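Local coordinates for protein phosphatase 2C (PDB 3D8K), which probably catalyses the removal of phosphate from phosphoserine and phosphothreonine residues of proteins, with manganese as its cofactor, at residues C[19-24]-C[41-46]; C[34-39]-C[51-56]; C[126-131]-C[254-259]. One frame throughout, in Å; residues are numbered along the deposited sequence.

Interaction 1: C[19-24]-C[41-46]; sequences TSRNRR and MLRGRP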
# COMPACT_ATOMS: atom_id res chain seq x y z
N THR C 19 -8.60 3.30 -1.27
CA THR C 19 -8.93 1.90 -1.31
C THR C 19 -9.38 1.71 -2.76
O THR C 19 -9.54 2.69 -3.48
CB THR C 19 -10.05 1.57 -0.35
OG1 THR C 19 -10.59 0.29 -0.68
CG2 THR C 19 -11.13 2.63 -0.40
N SER C 20 -9.61 0.48 -3.19
CA SER C 20 -10.00 0.24 -4.58
C SER C 20 -11.45 0.45 -5.01
O SER C 20 -11.74 0.41 -6.20
CB SER C 20 -9.60 -1.17 -5.00
OG SER C 20 -10.11 -1.48 -6.28
N ARG C 21 -12.36 0.67 -4.07
CA ARG C 21 -13.75 0.81 -4.47
C ARG C 21 -14.55 1.86 -3.75
O ARG C 21 -14.17 2.34 -2.68
CB ARG C 21 -14.45 -0.52 -4.32
CG ARG C 21 -13.53 -1.64 -3.95
CD ARG C 21 -14.25 -2.53 -2.98
NE ARG C 21 -14.60 -1.77 -1.79
CZ ARG C 21 -13.69 -1.25 -0.97
NH1 ARG C 21 -12.40 -1.42 -1.24
NH2 ARG C 21 -14.07 -0.53 0.08
N ASN C 22 -15.69 2.20 -4.34
CA ASN C 22 -16.60 3.19 -3.80
C ASN C 22 -17.87 3.16 -4.63
O ASN C 22 -17.96 2.46 -5.63
CB ASN C 22 -15.97 4.58 -3.90
CG ASN C 22 -15.45 4.89 -5.29
OD1 ASN C 22 -14.29 4.62 -5.60
ND2 ASN C 22 -16.31 5.45 -6.14
N ARG C 23 -18.87 3.91 -4.18
CA ARG C 23 -20.14 4.03 -4.86
C ARG C 23 -20.78 5.23 -4.21
O ARG C 23 -21.00 5.23 -3.01
CB ARG C 23 -21.01 2.78 -4.67
CG ARG C 23 -20.73 1.97 -3.42
CD ARG C 23 -19.72 0.88 -3.73
NE ARG C 23 -19.35 0.04 -2.59
CZ ARG C 23 -18.75 0.48 -1.49
NH1 ARG C 23 -18.45 1.77 -1.34
NH2 ARG C 23 -18.43 -0.38 -0.53
N ARG C 24 -21.08 6.26 -4.98
CA ARG C 24 -21.69 7.43 -4.39
C ARG C 24 -23.05 7.76 -4.95
O ARG C 24 -23.16 8.38 -6.00
CB ARG C 24 -20.76 8.63 -4.55
CG ARG C 24 -19.49 8.46 -3.76
CD ARG C 24 -18.29 8.75 -4.60
NE ARG C 24 -17.08 8.35 -3.90
CZ ARG C 24 -16.81 8.72 -2.66
NH1 ARG C 24 -17.66 9.49 -2.00
NH2 ARG C 24 -15.69 8.31 -2.08
N MSE C 41 -16.40 2.40 -8.40
CA MSE C 41 -15.18 1.76 -8.89
C MSE C 41 -15.10 0.30 -8.46
O MSE C 41 -14.88 -0.00 -7.28
CB MSE C 41 -13.97 2.53 -8.37
CG MSE C 41 -12.63 2.01 -8.86
SE MSE C 41 -11.17 3.01 -7.97
CE MSE C 41 -9.67 1.84 -8.56
N LEU C 42 -15.29 -0.62 -9.40
CA LEU C 42 -15.22 -2.05 -9.09
C LEU C 42 -13.79 -2.33 -8.68
O LEU C 42 -12.86 -1.82 -9.32
CB LEU C 42 -15.54 -2.88 -10.33
CG LEU C 42 -16.82 -2.58 -11.10
CD1 LEU C 42 -16.82 -3.39 -12.40
CD2 LEU C 42 -18.03 -2.88 -10.21
N ARG C 43 -13.59 -3.13 -7.64
CA ARG C 43 -12.22 -3.41 -7.24
C ARG C 43 -11.50 -4.20 -8.30
O ARG C 43 -12.11 -4.95 -9.07
CB ARG C 43 -12.16 -4.12 -5.88
CG ARG C 43 -12.75 -5.51 -5.82
CD ARG C 43 -12.80 -5.98 -4.37
NE ARG C 43 -13.93 -5.42 -3.63
CZ ARG C 43 -14.00 -5.33 -2.29
NH1 ARG C 43 -13.00 -5.75 -1.54
NH2 ARG C 43 -15.09 -4.83 -1.72
N GLY C 44 -10.19 -4.01 -8.36
CA GLY C 44 -9.37 -4.70 -9.34
C GLY C 44 -9.65 -4.19 -10.74
O GLY C 44 -9.41 -4.91 -11.71
N ARG C 45 -10.14 -2.96 -10.85
CA ARG C 45 -10.46 -2.39 -12.16
C ARG C 45 -10.23 -0.88 -12.30
O ARG C 45 -11.18 -0.10 -12.41
CB ARG C 45 -11.91 -2.71 -12.53
CG ARG C 45 -12.14 -4.12 -13.05
CD ARG C 45 -13.61 -4.36 -13.40
NE ARG C 45 -13.80 -5.55 -14.22
CZ ARG C 45 -13.46 -6.77 -13.84
NH1 ARG C 45 -12.91 -6.96 -12.65
NH2 ARG C 45 -13.65 -7.80 -14.65
N PRO C 46 -8.96 -0.45 -12.35
CA PRO C 46 -8.64 0.98 -12.49
C PRO C 46 -9.13 1.45 -13.87
O PRO C 46 -9.51 0.64 -14.71
CB PRO C 46 -7.13 1.00 -12.37
CG PRO C 46 -6.74 -0.29 -13.07
CD PRO C 46 -7.75 -1.28 -12.52
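Ser20 and Arg21 pack against Met41 and Arg43 where the lead-in to an edge strand of the PP2C beta sandwich meets a hairpin turn. Residues 19-24 run from the end of helix 10-18 into strand 22-26. Residues 41-46 open the connection that follows strand 35-41 and leads to strand 48-55, with a type II beta turn from Leu42 to Arg45. At one end Met41 N donates to Asn22 O at 3.2 Å. At the turn, Ser20 carries its hydroxyl anti to the backbone N (chi1 173°), which sets OG beside the Arg43 backbone, where it accepts from Gly44 N at 3.3 Å. Between these bonds the extended selenomethionine chain of Met41 runs past the Ser20 carbonyl, with CG, SE and CE all against Ser20 O. Outside the two segments, Asn75 OD1 accepts from the Arg43 amide. Arg21 and Arg43 lie alongside one another, pointing the same way, their guanidinium planes 38° apart; the modelled closeness of these two like charges is doubtful. Arg21 is bent at chi2 and chi3, and its NH1 gives a hydrogen bond to Thr19 OG1, tilted 26° from the guanidinium plane.

Interaction 2: C[34-39]-C[51-56]; sequences DVVVVE and HAMFDG
With chi1 at -53°, His51 places CG anti to its carbonyl carbon, beside the backbone N, and this swings ND1 across to Val38 O, 2.6 Å away. The acceptor lies at the ring edge, only 11° out of the imidazole plane, and this bond helps fix the ring's rotation. Phe54 has nearly the same first torsion (-62°); its CE2 edge meets Val37 CG2 at 4.1 Å, and the same methyl rests on Ala52 CB at 3.6 Å. Val36 meets Met53, a selenomethionine bent at chi3, through its terminal CE.

Strands 35-41 and 48-55 form an antiparallel beta hairpin, two neighbouring strands of a six-stranded sheet in the PP2C beta sandwich. Val35 with Phe54 and Val37 with Ala52 are hydrogen-bonded pairs, and Val36 with Met53 is the non-hydrogen-bonded pair between them. Phe54 N bonds Val35 O at 2.8 Å and Ala52 N bonds Val37 O at 2.9 Å. Val38 has helical backbone angles, and beyond it the register slips by one residue, to Glu39 opposite His51. Helix 61-74 covers the face of Val35 and Phe54, while strand 349-356 of the other sheet packs on Val38 and His51.

Arg321 NH1 bonds His51 NE2, a second grip on the ring, consistent with a neutral imidazole protonated at ND1. Asp55-Gly56 matches the Asp-Gly pair that helps build the metal site in PP2C relatives. Here Asp34 CB sits 3.6 Å from Asp55 OD1, and Asp34 OD1 is bonded to Ser317 OG.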
# COMPACT_ATOMS: atom_id res chain seq x y z
N ASP C 34 -36.44 8.11 -7.95
CA ASP C 34 -35.17 7.69 -8.53
C ASP C 34 -33.92 7.93 -7.71
O ASP C 34 -33.85 8.84 -6.90
CB ASP C 34 -35.01 8.30 -9.93
CG ASP C 34 -35.22 9.79 -9.95
OD1 ASP C 34 -35.45 10.34 -11.05
OD2 ASP C 34 -35.16 10.42 -8.86
N VAL C 35 -32.93 7.08 -7.93
CA VAL C 35 -31.66 7.15 -7.24
C VAL C 35 -30.56 7.03 -8.30
O VAL C 35 -30.73 6.35 -9.31
CB VAL C 35 -31.52 5.98 -6.25
CG1 VAL C 35 -30.36 6.23 -5.30
CG2 VAL C 35 -32.83 5.80 -5.48
N VAL C 36 -29.44 7.71 -8.08
CA VAL C 36 -28.36 7.64 -9.05
C VAL C 36 -27.00 7.38 -8.45
O VAL C 36 -26.63 7.99 -7.45
CB VAL C 36 -28.29 8.92 -9.93
CG1 VAL C 36 -29.41 9.86 -9.52
CG2 VAL C 36 -26.92 9.56 -9.84
N VAL C 37 -26.29 6.45 -9.07
CA VAL C 37 -24.94 6.11 -8.67
C VAL C 37 -24.11 6.99 -9.58
O VAL C 37 -23.80 6.60 -10.71
CB VAL C 37 -24.61 4.64 -8.98
CG1 VAL C 37 -23.24 4.30 -8.42
CG2 VAL C 37 -25.66 3.73 -8.39
N VAL C 38 -23.77 8.18 -9.10
CA VAL C 38 -22.98 9.12 -9.89
C VAL C 38 -21.64 8.56 -10.32
O VAL C 38 -21.17 8.86 -11.40
CB VAL C 38 -22.71 10.41 -9.12
CG1 VAL C 38 -22.36 11.54 -10.10
CG2 VAL C 38 -23.91 10.76 -8.26
N GLU C 39 -21.04 7.73 -9.48
CA GLU C 39 -19.76 7.13 -9.79
C GLU C 39 -19.42 6.00 -8.82
O GLU C 39 -19.73 6.07 -7.64
CB GLU C 39 -18.66 8.20 -9.73
CG GLU C 39 -17.25 7.64 -9.58
CD GLU C 39 -16.38 7.88 -10.79
OE1 GLU C 39 -16.69 7.29 -11.85
OE2 GLU C 39 -15.40 8.64 -10.68
N HIS C 51 -21.50 4.14 -13.63
CA HIS C 51 -22.49 5.19 -13.40
C HIS C 51 -23.81 4.48 -13.57
O HIS C 51 -24.00 3.78 -14.56
CB HIS C 51 -22.34 6.30 -14.44
CG HIS C 51 -20.95 6.83 -14.54
ND1 HIS C 51 -20.45 7.78 -13.68
CD2 HIS C 51 -19.93 6.48 -15.36
CE1 HIS C 51 -19.18 7.99 -13.95
NE2 HIS C 51 -18.84 7.22 -14.97
N ALA C 52 -24.71 4.65 -12.62
CA ALA C 52 -25.99 3.97 -12.73
C ALA C 52 -27.17 4.87 -12.43
O ALA C 52 -27.05 5.91 -11.80
CB ALA C 52 -26.00 2.75 -11.84
N MSE C 53 -28.34 4.44 -12.89
CA MSE C 53 -29.54 5.23 -12.68
C MSE C 53 -30.75 4.33 -12.47
O MSE C 53 -31.04 3.44 -13.28
CB MSE C 53 -29.75 6.12 -13.89
CG MSE C 53 -30.62 7.27 -13.60
SE MSE C 53 -30.21 8.61 -14.92
CE MSE C 53 -29.21 9.83 -13.75
N PHE C 54 -31.47 4.56 -11.39
CA PHE C 54 -32.63 3.75 -11.09
C PHE C 54 -33.87 4.62 -10.94
O PHE C 54 -33.98 5.42 -10.03
CB PHE C 54 -32.35 2.96 -9.82
CG PHE C 54 -31.19 2.02 -9.96
CD1 PHE C 54 -31.33 0.83 -10.66
CD2 PHE C 54 -29.94 2.35 -9.43
CE1 PHE C 54 -30.25 -0.03 -10.84
CE2 PHE C 54 -28.85 1.51 -9.60
CZ PHE C 54 -29.00 0.32 -10.30
N ASP C 55 -34.80 4.47 -11.87
CA ASP C 55 -36.04 5.24 -11.81
C ASP C 55 -37.18 4.30 -11.44
O ASP C 55 -37.60 3.47 -12.25
CB ASP C 55 -36.29 5.91 -13.17
CG ASP C 55 -37.53 6.77 -13.16
OD1 ASP C 55 -37.76 7.45 -12.13
OD2 ASP C 55 -38.26 6.78 -14.17
N GLY C 56 -37.68 4.44 -10.22
CA GLY C 56 -38.74 3.57 -9.75
C GLY C 56 -40.18 4.01 -9.93
O GLY C 56 -40.51 5.18 -9.75

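Interaction 3: C[126-131]-C[254-259]; sequences RQIVPE and VTTFFA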
# COMPACT_ATOMS: atom_id res chain seq x y z
N ARG C 126 -19.60 4.22 -34.89
CA ARG C 126 -19.46 4.43 -33.45
C ARG C 126 -19.85 3.26 -32.56
O ARG C 126 -19.27 3.08 -31.50
CB ARG C 126 -20.23 5.69 -33.00
CG ARG C 126 -19.41 6.71 -32.23
CD ARG C 126 -18.20 7.18 -33.02
NE ARG C 126 -17.39 8.14 -32.27
CZ ARG C 126 -17.52 9.46 -32.34
NH1 ARG C 126 -18.43 9.99 -33.14
NH2 ARG C 126 -16.74 10.24 -31.61
N GLN C 127 -20.83 2.46 -32.97
CA GLN C 127 -21.21 1.33 -32.14
C GLN C 127 -20.28 0.18 -32.44
O GLN C 127 -19.97 -0.08 -33.58
CB GLN C 127 -22.64 0.89 -32.41
CG GLN C 127 -23.28 0.14 -31.23
CD GLN C 127 -24.76 -0.17 -31.42
OE1 GLN C 127 -25.50 0.56 -32.09
NE2 GLN C 127 -25.21 -1.26 -30.81
N ILE C 128 -19.83 -0.50 -31.41
CA ILE C 128 -18.95 -1.63 -31.61
C ILE C 128 -19.79 -2.90 -31.70
O ILE C 128 -20.53 -3.24 -30.77
CB ILE C 128 -17.94 -1.72 -30.46
CG1 ILE C 128 -17.02 -0.50 -30.49
CG2 ILE C 128 -17.16 -3.02 -30.54
CD1 ILE C 128 -16.06 -0.41 -29.36
N VAL C 129 -19.71 -3.57 -32.85
CA VAL C 129 -20.45 -4.81 -33.04
C VAL C 129 -19.72 -5.89 -32.26
O VAL C 129 -18.50 -6.02 -32.34
CB VAL C 129 -20.53 -5.20 -34.54
CG1 VAL C 129 -21.24 -6.53 -34.70
CG2 VAL C 129 -21.27 -4.12 -35.32
N PRO C 130 -20.46 -6.67 -31.47
CA PRO C 130 -19.84 -7.73 -30.68
C PRO C 130 -19.49 -8.96 -31.50
O PRO C 130 -20.08 -9.21 -32.55
CB PRO C 130 -20.89 -8.03 -29.63
CG PRO C 130 -22.15 -7.79 -30.36
CD PRO C 130 -21.88 -6.52 -31.13
N GLU C 131 -18.51 -9.72 -31.02
CA GLU C 131 -18.11 -10.93 -31.71
C GLU C 131 -19.23 -11.95 -31.65
O GLU C 131 -19.83 -12.19 -30.59
CB GLU C 131 -16.87 -11.51 -31.09
CG GLU C 131 -15.68 -11.43 -32.00
CD GLU C 131 -14.44 -11.95 -31.34
OE1 GLU C 131 -14.36 -13.18 -31.09
OE2 GLU C 131 -13.55 -11.12 -31.06
N VAL C 254 -27.92 -4.57 -23.85
CA VAL C 254 -26.53 -4.17 -23.68
C VAL C 254 -25.86 -3.74 -24.99
O VAL C 254 -25.71 -4.54 -25.91
CB VAL C 254 -25.71 -5.32 -23.08
CG1 VAL C 254 -24.28 -4.86 -22.84
CG2 VAL C 254 -26.34 -5.78 -21.77
N THR C 255 -25.43 -2.49 -25.05
CA THR C 255 -24.77 -1.97 -26.25
C THR C 255 -23.35 -1.53 -25.92
O THR C 255 -23.02 -1.28 -24.75
CB THR C 255 -25.54 -0.76 -26.82
OG1 THR C 255 -25.72 0.23 -25.80
CG2 THR C 255 -26.89 -1.18 -27.36
N THR C 256 -22.49 -1.43 -26.94
CA THR C 256 -21.11 -0.99 -26.74
C THR C 256 -20.72 0.03 -27.79
O THR C 256 -21.06 -0.12 -28.96
CB THR C 256 -20.13 -2.17 -26.82
OG1 THR C 256 -20.59 -3.23 -25.98
CG2 THR C 256 -18.76 -1.74 -26.34
N PHE C 257 -20.02 1.09 -27.37
CA PHE C 257 -19.58 2.16 -28.25
C PHE C 257 -18.22 2.68 -27.78
O PHE C 257 -17.83 2.48 -26.64
CB PHE C 257 -20.52 3.37 -28.19
CG PHE C 257 -21.93 3.11 -28.65
CD1 PHE C 257 -22.77 2.24 -27.96
CD2 PHE C 257 -22.44 3.81 -29.75
CE1 PHE C 257 -24.09 2.08 -28.34
CE2 PHE C 257 -23.77 3.65 -30.13
CZ PHE C 257 -24.59 2.78 -29.43
N PHE C 258 -17.49 3.37 -28.66
CA PHE C 258 -16.23 3.96 -28.26
C PHE C 258 -16.41 5.46 -28.42
O PHE C 258 -17.23 5.90 -29.22
CB PHE C 258 -15.07 3.48 -29.13
CG PHE C 258 -15.14 3.95 -30.53
CD1 PHE C 258 -16.09 3.43 -31.40
CD2 PHE C 258 -14.26 4.91 -31.00
CE1 PHE C 258 -16.17 3.88 -32.71
CE2 PHE C 258 -14.33 5.37 -32.31
CZ PHE C 258 -15.29 4.85 -33.17
N ALA C 259 -15.67 6.23 -27.65
CA ALA C 259 -15.76 7.68 -27.71
C ALA C 259 -14.37 8.23 -27.66
O ALA C 259 -13.51 7.70 -26.96
CB ALA C 259 -16.54 8.21 -26.55
O HOH W 1 -22.99 -2.80 -29.60
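Gln127 lies over the ring of Phe257, its amide plane turned only 17° from the aromatic plane. CG makes the closest approach, a CH-pi contact over the face with 3.6 Å from Gln127 CG to the centroid of the Phe257 ring. A first torsion of -156° and an extended chain carry the amide out over the rim at CZ, with Gln127 NE2 reaching the methyl of Thr255. One residue away on each strand, Arg126 crosses Phe258 at about a right angle, with CD against CZ at 3.7 Å and the guanidinium inclined to the ring, too distant for more than a weak cation-pi attraction. Arg126 NH2 makes a salt bridge to Asp263 and a hydrogen bond to Ser182. Ile128 also crosses Phe258 nearly at right angles, and its CD1 packs on Phe258 CB.

The two short strands cross at 122°, linking edge strand 253-259 of the six-stranded sheet to the small sheet that contains 127-129 by a single bridge, Gln127 with Phe257. Ile128 N donates to Thr256 O at 2.8 Å; the bond from Phe258 N to Arg126 O is weak. Where the strands diverge, a water accepts from Gln127 NE2 and Thr256 N and donates to Ile128 O, 2.8 Å away. The junction thus combines one firm and one weak backbone bond, a water joining Thr256 N and Ile128 O, and the Gln127 and Arg126 chains against two aromatic rings.

In the fold
The three contacts share the six-stranded antiparallel sheet, ordered 22-26, 35-41, 48-55, 106-115, 165-173, 253-259. Interactions 1 and 2 lie at its first three strands, their centres about 17 Å apart, and touch: Arg24 N probably bonds Glu39 O, and Arg24 O probably accepts from Val38 N. Their segments alternate along the chain, and the first three strands follow one another in sequence and sit side by side in the sheet. Interaction 3 comes later, at the last strand, its centre about 24 Å from that of interaction 1 and 22 Å from that of interaction 2. The lead-in to one border strand thus packs on a hairpin turn, while the other border strand is bridged to the small three-stranded sheet.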